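PDB 3HVY: cystathionine beta-lyase family protein, YNBB B.subtilis ortholog from Clostridium acetobutylicum, which is probably a pyridoxal-phosphate-dependent lyase of the methionine gamma-lyase family, related to cystathionine beta-lyases and possibly involved in aluminium resistance. Local coordinates for residues H103-A108 / I214-N219; H131-M136 / G143-Y148; V162-V167 / A200-S205; K168-L171 / S176-L179; Y188-S193 / A336-D341. All coordinates share one frame; numbering follows the deposited sequence.

Interactions 1 to 4 belong to the cofactor-carrying alpha/beta part of the fold. Interaction 5 ties a loop that follows one of its strands to the five-stranded antiparallel sheet. Interaction 1 is a buried helix-on-sheet contact next to the cofactor. Interaction 2 touches it and is also buried, but backbone hydrogen bonds hold it. Both touch the second subunit. Interactions 3 and 4 share helix 164-173. Interaction 3 sets it against helix 196-207 and is partly buried. Interaction 4 sets it against strand 177-183, a neighbour of the strand in interaction 1. Both are mainly aliphatic. Interaction 5 is partly buried and differs in chemistry, with a lysine over an indole.

Interaction 1: H103-A108 / I214-N219; sequences HAIGAA and IVFVDN
Two polar groups hold the carboxylate of Asp218, while Ile105 packs against it from helix 101-111. OD2 is hydrogen-bonded to N1 of the pyridoxal phosphate carried by the modified Lys244. OD1 takes the backbone N of Cys220. An aspartate facing the pyridine nitrogen is a hallmark of fold type I pyridoxal phosphate enzymes. It sits here at the end of strand 214-218 in the seven-stranded mixed sheet. The helix segment runs nearly antiparallel to the strand, at 172°, with the axes 9.8 Å apart.

Ile105 reaches the strand with two branches. CD1 lies 3.3 Å from Asp218 CG and equally close to both oxygens. The methyl therefore rests over the carboxylate and not against one oxygen alone. The CG2 branch turns to Phe216 and meets CE2 at 3.7 Å, at the ring edge. Ile105 CG2 stands anti to its own backbone N, and CG1 lies beside that N, which parts the two branches between the acid and the ring.

Phe216 also touches Leu179, Ile237 and Ala239 of the neighbouring strands, so the ring packs between the helix and these strands. Ala239 is shared with Ile105. Ile105 thus touches both the apolar ring and the acid bonded to the cofactor. The backbone N of Asp218 lies 3.9 Å above the plane of the Phe216 ring, toward its rim. One turn after Ile105, Ala108 brings its methyl near the ring obliquely, with CB 3.7 Å from Phe216 CE1.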
# COMPACT_ATOMS: atom_id res chain seq x y z
N HIS D 103 18.62 -14.80 0.15
CA HIS D 103 18.20 -14.79 -1.23
C HIS D 103 19.15 -13.90 -2.01
O HIS D 103 19.61 -14.30 -3.07
CB HIS D 103 16.77 -14.26 -1.30
CG HIS D 103 16.13 -14.31 -2.66
ND1 HIS D 103 14.81 -13.95 -2.86
CD2 HIS D 103 16.61 -14.70 -3.87
CE1 HIS D 103 14.52 -14.07 -4.15
NE2 HIS D 103 15.60 -14.53 -4.77
N ALA D 104 19.45 -12.72 -1.50
CA ALA D 104 20.38 -11.79 -2.18
C ALA D 104 21.79 -12.39 -2.31
O ALA D 104 22.40 -12.32 -3.38
CB ALA D 104 20.45 -10.47 -1.47
N ILE D 105 22.26 -13.03 -1.25
CA ILE D 105 23.57 -13.67 -1.22
C ILE D 105 23.60 -14.83 -2.20
O ILE D 105 24.46 -14.88 -3.08
CB ILE D 105 23.97 -14.12 0.22
CG1 ILE D 105 24.23 -12.88 1.12
CG2 ILE D 105 25.23 -15.04 0.18
CD1 ILE D 105 24.13 -13.17 2.55
N GLY D 106 22.61 -15.70 -2.10
CA GLY D 106 22.46 -16.80 -3.05
C GLY D 106 22.41 -16.40 -4.52
O GLY D 106 23.03 -17.05 -5.35
N ALA D 107 21.68 -15.34 -4.84
CA ALA D 107 21.55 -14.87 -6.21
C ALA D 107 22.93 -14.38 -6.71
O ALA D 107 23.29 -14.57 -7.88
CB ALA D 107 20.51 -13.76 -6.29
N ALA D 108 23.69 -13.72 -5.84
CA ALA D 108 25.03 -13.23 -6.19
C ALA D 108 25.95 -14.41 -6.51
O ALA D 108 26.71 -14.35 -7.46
CB ALA D 108 25.62 -12.35 -5.11
N ILE D 214 36.66 -13.58 -8.57
CA ILE D 214 35.65 -12.70 -8.00
C ILE D 214 35.71 -12.72 -6.48
O ILE D 214 35.59 -13.75 -5.86
CB ILE D 214 34.20 -13.12 -8.48
CG1 ILE D 214 34.18 -13.19 -10.02
CG2 ILE D 214 33.15 -12.18 -7.88
CD1 ILE D 214 32.91 -13.80 -10.67
N VAL D 215 35.89 -11.57 -5.87
CA VAL D 215 35.82 -11.50 -4.42
C VAL D 215 34.44 -10.99 -3.99
O VAL D 215 34.07 -9.82 -4.23
CB VAL D 215 36.95 -10.66 -3.85
CG1 VAL D 215 36.70 -10.42 -2.35
CG2 VAL D 215 38.29 -11.32 -4.14
N PHE D 216 33.67 -11.90 -3.42
CA PHE D 216 32.33 -11.68 -2.90
C PHE D 216 32.35 -11.55 -1.39
O PHE D 216 32.95 -12.41 -0.70
CB PHE D 216 31.38 -12.83 -3.29
CG PHE D 216 30.04 -12.73 -2.61
CD1 PHE D 216 29.13 -11.72 -2.94
CD2 PHE D 216 29.67 -13.63 -1.66
CE1 PHE D 216 27.89 -11.63 -2.28
CE2 PHE D 216 28.44 -13.53 -1.03
CZ PHE D 216 27.58 -12.51 -1.34
N VAL D 217 31.74 -10.48 -0.88
CA VAL D 217 31.55 -10.33 0.61
C VAL D 217 30.06 -10.25 1.02
O VAL D 217 29.33 -9.38 0.55
CB VAL D 217 32.28 -9.10 1.15
CG1 VAL D 217 32.26 -8.99 2.70
CG2 VAL D 217 33.73 -9.10 0.63
N ASP D 218 29.62 -11.18 1.85
CA ASP D 218 28.33 -11.14 2.52
C ASP D 218 28.44 -10.00 3.51
O ASP D 218 29.19 -10.10 4.49
CB ASP D 218 28.12 -12.47 3.22
CG ASP D 218 26.90 -12.49 4.13
OD1 ASP D 218 26.27 -11.42 4.30
OD2 ASP D 218 26.60 -13.59 4.72
N ASN D 219 27.75 -8.88 3.23
CA ASN D 219 27.93 -7.65 4.03
C ASN D 219 26.87 -7.48 5.11
O ASN D 219 26.75 -6.42 5.69
CB ASN D 219 27.87 -6.44 3.10
CG ASN D 219 28.62 -5.27 3.64
OD1 ASN D 219 29.64 -5.46 4.30
ND2 ASN D 219 28.11 -4.03 3.37

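Interaction 2: H131-M136 / G143-Y148; sequences HDIIGM and GSLREY
Ile133 and Ile134, at the end of helix 131-134, offer their carbonyls to Leu145 and Arg146. Gly135 follows with positive phi (98°) and ends the helix in a Schellman motif. Leu145 N gives a nearly straight bond to Ile133 O, at 2.9 Å and 170°. Arg146 N bonds to Ile134 O at 3.1 Å, tilted from the carbonyl plane. Gly135 O takes a weak bond from Arg146 NE, which meets it at the guanidinium edge. The bend of the arginine chain at chi3 (68°) brings NE there.

His131 O accepts from both Gly135 N and selenomethionine Met136 N, which reach it from opposite faces. Ser144 OG accepts from Glu147 N at 3.1 Å, an ST motif. Glu147 gathers donors in turn. OE2 takes Val142 N and, weakly, Ser144 N. OE1 takes a weak bond from Gly143 N and makes a salt bridge to Arg114 of the second subunit. Asp132 OD2 forms a salt bridge with Lys140.

The packing is close where Gly135 CA lies 3.3 Å from Ser144 CB. Beside these bonds, Ile133 and Leu145 lie side by side and both touch Phe110. Their nearest side-chain atoms are Ile133 CG2 and Leu145 CD1, 3.9 Å apart.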
# COMPACT_ATOMS: atom_id res chain seq x y z
N HIS D 131 23.93 -23.33 3.68
CA HIS D 131 24.36 -24.70 3.48
C HIS D 131 23.63 -25.37 2.35
O HIS D 131 24.24 -26.14 1.59
CB HIS D 131 24.28 -25.46 4.79
CG HIS D 131 25.26 -24.96 5.81
ND1 HIS D 131 25.71 -25.73 6.85
CD2 HIS D 131 25.91 -23.77 5.93
CE1 HIS D 131 26.56 -25.03 7.59
NE2 HIS D 131 26.72 -23.84 7.03
N ASP D 132 22.36 -25.06 2.19
CA ASP D 132 21.59 -25.61 1.05
C ASP D 132 21.92 -24.93 -0.28
O ASP D 132 21.85 -25.59 -1.32
CB ASP D 132 20.09 -25.56 1.32
CG ASP D 132 19.61 -26.70 2.27
OD1 ASP D 132 20.28 -27.75 2.39
OD2 ASP D 132 18.53 -26.56 2.86
N ILE D 133 22.25 -23.63 -0.24
CA ILE D 133 22.74 -22.90 -1.46
C ILE D 133 23.98 -23.62 -2.04
O ILE D 133 24.02 -23.96 -3.20
CB ILE D 133 23.02 -21.41 -1.18
CG1 ILE D 133 21.69 -20.67 -1.08
CG2 ILE D 133 23.91 -20.75 -2.32
CD1 ILE D 133 21.74 -19.32 -0.41
N ILE D 134 24.93 -23.93 -1.18
CA ILE D 134 26.16 -24.64 -1.54
C ILE D 134 25.87 -26.11 -1.93
O ILE D 134 26.40 -26.62 -2.92
CB ILE D 134 27.18 -24.56 -0.37
CG1 ILE D 134 27.61 -23.10 -0.21
CG2 ILE D 134 28.35 -25.52 -0.63
CD1 ILE D 134 28.05 -22.66 1.16
N GLY D 135 25.03 -26.77 -1.15
CA GLY D 135 24.66 -28.17 -1.38
C GLY D 135 25.48 -29.08 -0.49
O GLY D 135 26.20 -29.94 -0.96
N MSE D 136 25.36 -28.88 0.80
CA MSE D 136 26.21 -29.60 1.71
C MSE D 136 25.71 -30.95 2.10
O MSE D 136 26.49 -31.77 2.54
CB MSE D 136 26.55 -28.72 2.91
CG MSE D 136 27.72 -27.86 2.54
SE MSE D 136 28.09 -26.74 3.94
CE MSE D 136 29.02 -25.30 3.12
N GLY D 143 18.24 -28.03 -5.52
CA GLY D 143 18.74 -27.14 -6.56
C GLY D 143 19.95 -26.33 -6.16
O GLY D 143 20.12 -25.16 -6.54
N SER D 144 20.83 -26.98 -5.40
CA SER D 144 22.03 -26.33 -4.91
C SER D 144 23.06 -26.16 -6.01
O SER D 144 23.00 -26.83 -7.06
CB SER D 144 22.64 -27.19 -3.82
OG SER D 144 23.14 -28.37 -4.42
N LEU D 145 24.04 -25.31 -5.73
CA LEU D 145 25.21 -25.13 -6.58
C LEU D 145 25.84 -26.47 -6.94
O LEU D 145 26.15 -26.73 -8.09
CB LEU D 145 26.23 -24.25 -5.87
CG LEU D 145 25.86 -22.75 -5.80
CD1 LEU D 145 26.75 -22.03 -4.73
CD2 LEU D 145 25.94 -22.13 -7.18
N ARG D 146 26.03 -27.32 -5.96
CA ARG D 146 26.59 -28.66 -6.19
C ARG D 146 25.76 -29.46 -7.20
O ARG D 146 26.33 -30.18 -8.04
CB ARG D 146 26.65 -29.41 -4.87
CG ARG D 146 27.15 -30.88 -4.93
CD ARG D 146 26.98 -31.60 -3.59
NE ARG D 146 25.54 -31.80 -3.28
CZ ARG D 146 24.74 -32.71 -3.86
NH1 ARG D 146 25.21 -33.53 -4.80
NH2 ARG D 146 23.45 -32.79 -3.51
N GLU D 147 24.44 -29.39 -7.08
CA GLU D 147 23.55 -30.08 -8.01
C GLU D 147 23.67 -29.49 -9.40
O GLU D 147 23.31 -30.15 -10.38
CB GLU D 147 22.08 -30.01 -7.56
CG GLU D 147 21.75 -30.75 -6.29
CD GLU D 147 20.35 -30.46 -5.77
OE1 GLU D 147 19.37 -30.50 -6.55
OE2 GLU D 147 20.21 -30.21 -4.57
N TYR D 148 24.16 -28.25 -9.51
CA TYR D 148 24.45 -27.67 -10.81
C TYR D 148 25.92 -27.77 -11.21
O TYR D 148 26.36 -27.05 -12.10
CB TYR D 148 23.99 -26.23 -10.91
CG TYR D 148 22.51 -26.15 -11.08
CD1 TYR D 148 21.92 -26.30 -12.35
CD2 TYR D 148 21.67 -25.96 -9.99
CE1 TYR D 148 20.55 -26.26 -12.51
CE2 TYR D 148 20.29 -25.93 -10.15
CZ TYR D 148 19.75 -26.08 -11.41
OH TYR D 148 18.40 -26.06 -11.58

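Interaction 3: V162-V167 / A200-S205; sequences VDINTV and AEIIKS
Ile164 meets one flat group across this contact, the peptide carbonyl of Ile202, with CD1 3.8 Å from Ile202 O. The other flat group is the carboxylate of Asp163, beside the contact at the N-cap of helix 164-173. Thr166 OG1 bonds to Asp163 OD2 from above the carboxylate plane, 54° out of it. Thr166 N gives a weak bond to OD1. Ile164, on the first turn of the capped helix, faces helix 196-207.

Ile164 has the larger share of the contact on its segment. CG1 stands anti to the backbone N (chi1 -153°), which carries the chain across to the second helix. It presses alongside Ser205, with CG1 3.4 Å from Ser205 CB, tighter than usual van der Waals contact. Further out, Ile164 CD1 reaches Ile202 CG2 at 4.0 Å.

Val162, just before the helix, meets the other branch of Ile202. Val162 CG2 lies 3.8 Å from Ile202 CD1, and the two side chains cross at about a right angle. Ile202 thus receives a neighbour on each branch. Ile122 and Leu194, both in loops, also pack on Ile202. The arrangement is mainly aliphatic packing between two neighbouring helices on one face of the sheet, each linking parallel strands, as in the beta-alpha-beta crossovers of an alpha/beta fold.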
# COMPACT_ATOMS: atom_id res chain seq x y z
N VAL D 162 41.80 -15.75 9.19
CA VAL D 162 41.77 -16.28 7.84
C VAL D 162 43.17 -16.79 7.47
O VAL D 162 44.16 -16.07 7.64
CB VAL D 162 41.31 -15.22 6.85
CG1 VAL D 162 41.53 -15.69 5.43
CG2 VAL D 162 39.82 -14.88 7.13
N ASP D 163 43.23 -18.03 6.98
CA ASP D 163 44.48 -18.69 6.63
C ASP D 163 44.86 -18.29 5.21
O ASP D 163 44.69 -19.04 4.24
CB ASP D 163 44.29 -20.20 6.74
CG ASP D 163 45.57 -20.97 6.52
OD1 ASP D 163 46.65 -20.36 6.27
OD2 ASP D 163 45.48 -22.21 6.55
N ILE D 164 45.35 -17.07 5.13
CA ILE D 164 45.67 -16.46 3.88
C ILE D 164 46.70 -17.26 3.09
O ILE D 164 46.65 -17.27 1.87
CB ILE D 164 46.08 -14.98 4.11
CG1 ILE D 164 45.79 -14.12 2.87
CG2 ILE D 164 47.53 -14.89 4.47
CD1 ILE D 164 44.38 -14.29 2.26
N ASN D 165 47.61 -17.96 3.75
CA ASN D 165 48.54 -18.78 3.01
C ASN D 165 47.91 -19.98 2.32
O ASN D 165 48.33 -20.33 1.23
CB ASN D 165 49.72 -19.24 3.89
CG ASN D 165 50.71 -18.10 4.20
OD1 ASN D 165 50.67 -17.01 3.60
ND2 ASN D 165 51.59 -18.35 5.15
N THR D 166 46.95 -20.63 2.95
CA THR D 166 46.25 -21.74 2.29
C THR D 166 45.38 -21.23 1.14
O THR D 166 45.31 -21.85 0.07
CB THR D 166 45.39 -22.50 3.29
OG1 THR D 166 46.26 -23.03 4.29
CG2 THR D 166 44.65 -23.63 2.62
N VAL D 167 44.77 -20.06 1.32
CA VAL D 167 43.98 -19.44 0.26
C VAL D 167 44.83 -19.24 -1.01
O VAL D 167 44.43 -19.58 -2.13
CB VAL D 167 43.45 -18.08 0.69
CG1 VAL D 167 42.74 -17.38 -0.52
CG2 VAL D 167 42.47 -18.22 1.86
N ALA D 200 40.49 -5.70 3.76
CA ALA D 200 41.43 -5.07 2.83
C ALA D 200 42.70 -5.85 2.63
O ALA D 200 43.18 -6.01 1.50
CB ALA D 200 41.75 -3.63 3.29
N GLU D 201 43.26 -6.35 3.72
CA GLU D 201 44.51 -7.11 3.65
C GLU D 201 44.34 -8.50 3.04
O GLU D 201 45.21 -8.97 2.34
CB GLU D 201 45.13 -7.24 5.04
CG GLU D 201 45.61 -5.92 5.55
CD GLU D 201 46.60 -5.24 4.56
OE1 GLU D 201 47.59 -5.92 4.17
OE2 GLU D 201 46.38 -4.06 4.18
N ILE D 202 43.23 -9.15 3.34
CA ILE D 202 42.91 -10.42 2.72
C ILE D 202 42.86 -10.24 1.20
O ILE D 202 43.43 -11.04 0.43
CB ILE D 202 41.57 -10.95 3.28
CG1 ILE D 202 41.77 -11.42 4.73
CG2 ILE D 202 41.02 -12.08 2.43
CD1 ILE D 202 40.47 -11.52 5.57
N ILE D 203 42.20 -9.17 0.77
CA ILE D 203 42.01 -8.97 -0.67
C ILE D 203 43.34 -8.63 -1.33
O ILE D 203 43.65 -9.17 -2.38
CB ILE D 203 40.92 -7.91 -0.98
CG1 ILE D 203 39.57 -8.42 -0.48
CG2 ILE D 203 40.88 -7.64 -2.48
CD1 ILE D 203 38.34 -7.52 -0.71
N LYS D 204 44.10 -7.76 -0.69
CA LYS D 204 45.44 -7.37 -1.15
C LYS D 204 46.30 -8.62 -1.30
O LYS D 204 47.04 -8.75 -2.27
CB LYS D 204 46.04 -6.36 -0.16
CG LYS D 204 47.21 -5.59 -0.65
CD LYS D 204 47.55 -4.37 0.22
CE LYS D 204 48.98 -3.86 -0.21
NZ LYS D 204 49.42 -2.55 0.40
N SER D 205 46.19 -9.57 -0.38
CA SER D 205 46.92 -10.82 -0.55
C SER D 205 46.43 -11.65 -1.71
O SER D 205 47.23 -12.27 -2.41
CB SER D 205 46.82 -11.72 0.69
OG SER D 205 47.53 -11.15 1.76

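Interaction 4: K168-L171 / S176-L179; sequences KEEL and SIKL
Ile177 inserts its side chain between Glu170 and Leu171, where helix 164-173 turns back into strand 177-183. The helix and strand form the second half of a beta-alpha-beta unit that starts with strand 151-154. The first shell is small: two methyl branches of Ile177, meeting a backbone carbonyl and aliphatic side-chain atoms. Ile177 CD1 lies 3.6 Å from Glu170 O, and 3.9 Å from Glu170 CB. The terminal methyl therefore packs against the helix backbone as well as a side chain. The second branch of the same residue meets the next one along the helix, with Ile177 CG2 4.0 Å from Leu171 CD2. The Leu171 and Ile177 side chains run roughly perpendicular to each other. A chi1 of -64° at Ile177 swings CG2 away from the backbone N and keeps CG1 near it. One residue can thus address two neighbours of a single helical turn.

The next shell surrounds them. Met120 of strand 118-121 touches both Glu170 and Ile177. The acid end of Glu170 turns elsewhere: the chain bends at chi2 (-70°), and OE1 forms a salt bridge with Lys153 of strand 151-154. On the strand, Lys178 pairs through its backbone with Thr118 and Ile214, and Leu179 with Met120. These bonds place Ile177 within the sheet.

Further out, Lys168 NZ makes a salt bridge with Glu208, just past helix 196-207. At the start of the strand, Ser176 OG is hydrogen-bonded to Thr118 OG1 and to Asp174 OD1.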
# COMPACT_ATOMS: atom_id res chain seq x y z
N LYS D 168 46.04 -18.73 -0.81
CA LYS D 168 46.99 -18.50 -1.89
C LYS D 168 47.44 -19.78 -2.54
O LYS D 168 47.51 -19.85 -3.78
CB LYS D 168 48.20 -17.70 -1.38
CG LYS D 168 47.79 -16.25 -1.19
CD LYS D 168 48.82 -15.46 -0.42
CE LYS D 168 49.83 -14.77 -1.30
NZ LYS D 168 50.58 -13.78 -0.47
N GLU D 169 47.75 -20.78 -1.72
CA GLU D 169 48.09 -22.13 -2.23
C GLU D 169 46.95 -22.72 -3.09
O GLU D 169 47.17 -23.30 -4.13
CB GLU D 169 48.38 -23.07 -1.05
CG GLU D 169 49.69 -22.86 -0.27
CD GLU D 169 49.80 -23.78 0.96
N GLU D 170 45.72 -22.55 -2.66
CA GLU D 170 44.57 -22.99 -3.44
C GLU D 170 44.46 -22.22 -4.75
O GLU D 170 44.23 -22.81 -5.80
CB GLU D 170 43.28 -22.82 -2.63
CG GLU D 170 43.16 -23.82 -1.53
CD GLU D 170 42.92 -25.24 -2.05
OE1 GLU D 170 42.77 -25.45 -3.27
OE2 GLU D 170 42.86 -26.16 -1.21
N LEU D 171 44.62 -20.91 -4.69
CA LEU D 171 44.57 -20.16 -5.92
C LEU D 171 45.70 -20.54 -6.90
O LEU D 171 45.47 -20.51 -8.10
CB LEU D 171 44.61 -18.65 -5.65
CG LEU D 171 43.39 -17.98 -5.02
CD1 LEU D 171 43.73 -16.51 -4.79
CD2 LEU D 171 42.13 -18.16 -5.89
N SER D 176 40.16 -23.68 -11.44
CA SER D 176 38.71 -23.62 -11.51
C SER D 176 38.08 -22.71 -10.48
O SER D 176 36.86 -22.55 -10.51
CB SER D 176 38.10 -25.01 -11.32
OG SER D 176 38.13 -25.37 -9.96
N ILE D 177 38.87 -22.13 -9.57
CA ILE D 177 38.30 -21.30 -8.51
C ILE D 177 37.91 -19.97 -9.09
O ILE D 177 38.77 -19.17 -9.42
CB ILE D 177 39.26 -21.04 -7.35
CG1 ILE D 177 39.60 -22.34 -6.63
CG2 ILE D 177 38.60 -20.07 -6.35
CD1 ILE D 177 40.73 -22.21 -5.58
N LYS D 178 36.61 -19.71 -9.22
CA LYS D 178 36.16 -18.47 -9.86
C LYS D 178 35.66 -17.38 -8.90
O LYS D 178 35.59 -16.19 -9.27
CB LYS D 178 35.03 -18.79 -10.84
CG LYS D 178 35.37 -19.88 -11.89
CD LYS D 178 36.58 -19.55 -12.75
CE LYS D 178 36.77 -20.59 -13.84
NZ LYS D 178 37.68 -20.01 -14.81
N LEU D 179 35.33 -17.78 -7.69
CA LEU D 179 34.72 -16.90 -6.70
C LEU D 179 35.20 -17.28 -5.33
O LEU D 179 35.24 -18.46 -4.97
CB LEU D 179 33.19 -17.00 -6.79
CG LEU D 179 32.39 -16.05 -5.88
CD1 LEU D 179 31.09 -15.69 -6.57
CD2 LEU D 179 32.13 -16.66 -4.48

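Interaction 5: Y188-S193 / A336-D341; sequences YGWRKS and AIKFND
A cation-pi pair between Trp190 and Lys338 joins the loop after strand 177-183 to the five-stranded antiparallel sheet. Lys338 lies across one face of the indole. Its NZ is 3.9 Å from the centroid of the five-membered ring of Trp190, only 12° off the ring normal. Its CE stands over the six-membered ring, 3.7 Å from that centroid, as a CH-pi contact. The lysine starts with CG anti to the backbone N, then bends at chi3 (-65°). The bend lays the CE-NZ end over the ring system. Closer to the backbone, Lys338 CB lies 3.8 Å from Trp190 CH2.

Ala336, two residues earlier on the strand, adds an aliphatic touch. Its CB is 4.0 Å from Trp190 CZ3. Trp190 also packs on Leu323 and Ile402 of the two flanking strands, so the indole spans three strands of the sheet. In the same loop, Tyr188 OH bonds to Asp394 and Gly189 O to the hydroxyl of Tyr404, which tie it to this sheet as well. The contact joins the cofactor-carrying alpha/beta part to the smaller C-terminal part, the two-part layout of fold type I pyridoxal phosphate enzymes.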
# COMPACT_ATOMS: atom_id res chain seq x y z
N TYR D 188 27.27 -17.90 14.52
CA TYR D 188 27.19 -18.38 15.87
C TYR D 188 28.55 -18.92 16.28
O TYR D 188 28.75 -20.13 16.29
CB TYR D 188 26.15 -19.49 15.99
CG TYR D 188 24.71 -19.04 15.94
CD1 TYR D 188 24.33 -17.76 16.33
CD2 TYR D 188 23.71 -19.95 15.59
CE1 TYR D 188 23.02 -17.37 16.32
CE2 TYR D 188 22.38 -19.57 15.58
CZ TYR D 188 22.03 -18.29 15.95
OH TYR D 188 20.71 -17.92 15.94
N GLY D 189 29.48 -18.06 16.62
CA GLY D 189 30.75 -18.56 17.13
C GLY D 189 31.27 -17.73 18.27
O GLY D 189 30.53 -17.02 18.94
N TRP D 190 32.56 -17.83 18.52
CA TRP D 190 33.19 -17.01 19.51
C TRP D 190 34.43 -16.46 18.81
O TRP D 190 35.55 -16.82 19.13
CB TRP D 190 33.49 -17.80 20.78
CG TRP D 190 33.92 -16.93 21.92
CD1 TRP D 190 35.20 -16.73 22.35
CD2 TRP D 190 33.08 -16.10 22.74
NE1 TRP D 190 35.20 -15.87 23.41
CE2 TRP D 190 33.92 -15.46 23.67
CE3 TRP D 190 31.71 -15.83 22.78
CZ2 TRP D 190 33.43 -14.56 24.64
CZ3 TRP D 190 31.22 -14.96 23.74
CH2 TRP D 190 32.07 -14.35 24.66
N ARG D 191 34.20 -15.58 17.84
CA ARG D 191 35.25 -15.00 17.00
C ARG D 191 34.74 -13.65 16.59
O ARG D 191 33.57 -13.52 16.19
CB ARG D 191 35.50 -15.84 15.73
N LYS D 192 35.57 -12.63 16.71
CA LYS D 192 35.20 -11.30 16.26
C LYS D 192 34.98 -11.23 14.73
O LYS D 192 35.73 -11.83 13.95
CB LYS D 192 36.26 -10.31 16.66
CG LYS D 192 36.33 -10.09 18.19
CD LYS D 192 37.30 -8.96 18.60
CE LYS D 192 38.76 -9.35 18.46
NZ LYS D 192 39.53 -8.12 18.18
N SER D 193 33.94 -10.51 14.33
CA SER D 193 33.63 -10.28 12.93
C SER D 193 34.77 -9.53 12.28
O SER D 193 35.50 -8.80 12.94
CB SER D 193 32.34 -9.49 12.84
OG SER D 193 31.24 -10.23 13.36
N ALA D 336 27.89 -10.69 21.39
CA ALA D 336 27.82 -12.04 21.98
C ALA D 336 28.13 -11.97 23.49
O ALA D 336 28.94 -11.15 23.92
CB ALA D 336 28.78 -13.04 21.24
N ILE D 337 27.46 -12.82 24.26
CA ILE D 337 27.61 -12.86 25.70
C ILE D 337 27.71 -14.37 26.09
O ILE D 337 26.83 -15.14 25.73
CB ILE D 337 26.37 -12.28 26.41
CG1 ILE D 337 25.97 -10.89 25.85
CG2 ILE D 337 26.57 -12.29 27.96
CD1 ILE D 337 24.58 -10.42 26.33
N LYS D 338 28.79 -14.77 26.75
CA LYS D 338 28.94 -16.17 27.20
C LYS D 338 28.30 -16.33 28.58
O LYS D 338 28.88 -16.00 29.59
CB LYS D 338 30.41 -16.56 27.21
CG LYS D 338 30.70 -18.03 27.46
CD LYS D 338 32.19 -18.36 27.40
CE LYS D 338 32.78 -18.14 25.99
NZ LYS D 338 34.17 -18.67 25.81
N PHE D 339 27.08 -16.84 28.61
CA PHE D 339 26.36 -16.98 29.88
C PHE D 339 26.91 -18.13 30.74
O PHE D 339 26.86 -18.05 31.96
CB PHE D 339 24.86 -17.11 29.63
CG PHE D 339 24.23 -15.85 29.11
CD1 PHE D 339 23.86 -14.84 29.97
CD2 PHE D 339 24.06 -15.66 27.76
CE1 PHE D 339 23.30 -13.69 29.51
CE2 PHE D 339 23.49 -14.52 27.27
CZ PHE D 339 23.11 -13.53 28.15
N ASN D 340 27.46 -19.16 30.10
CA ASN D 340 28.03 -20.35 30.76
C ASN D 340 26.99 -21.08 31.60
O ASN D 340 27.34 -21.74 32.58
CB ASN D 340 29.23 -20.00 31.66
CG ASN D 340 30.53 -19.95 30.91
OD1 ASN D 340 30.82 -20.81 30.07
ND2 ASN D 340 31.35 -18.92 31.21
N ASP D 341 25.72 -20.93 31.22
CA ASP D 341 24.64 -21.49 31.98
C ASP D 341 23.36 -21.40 31.13
O ASP D 341 23.01 -20.33 30.61
CB ASP D 341 24.50 -20.75 33.33
CG ASP D 341 23.39 -21.31 34.20
OD1 ASP D 341 23.56 -22.42 34.76
OD2 ASP D 341 22.34 -20.65 34.32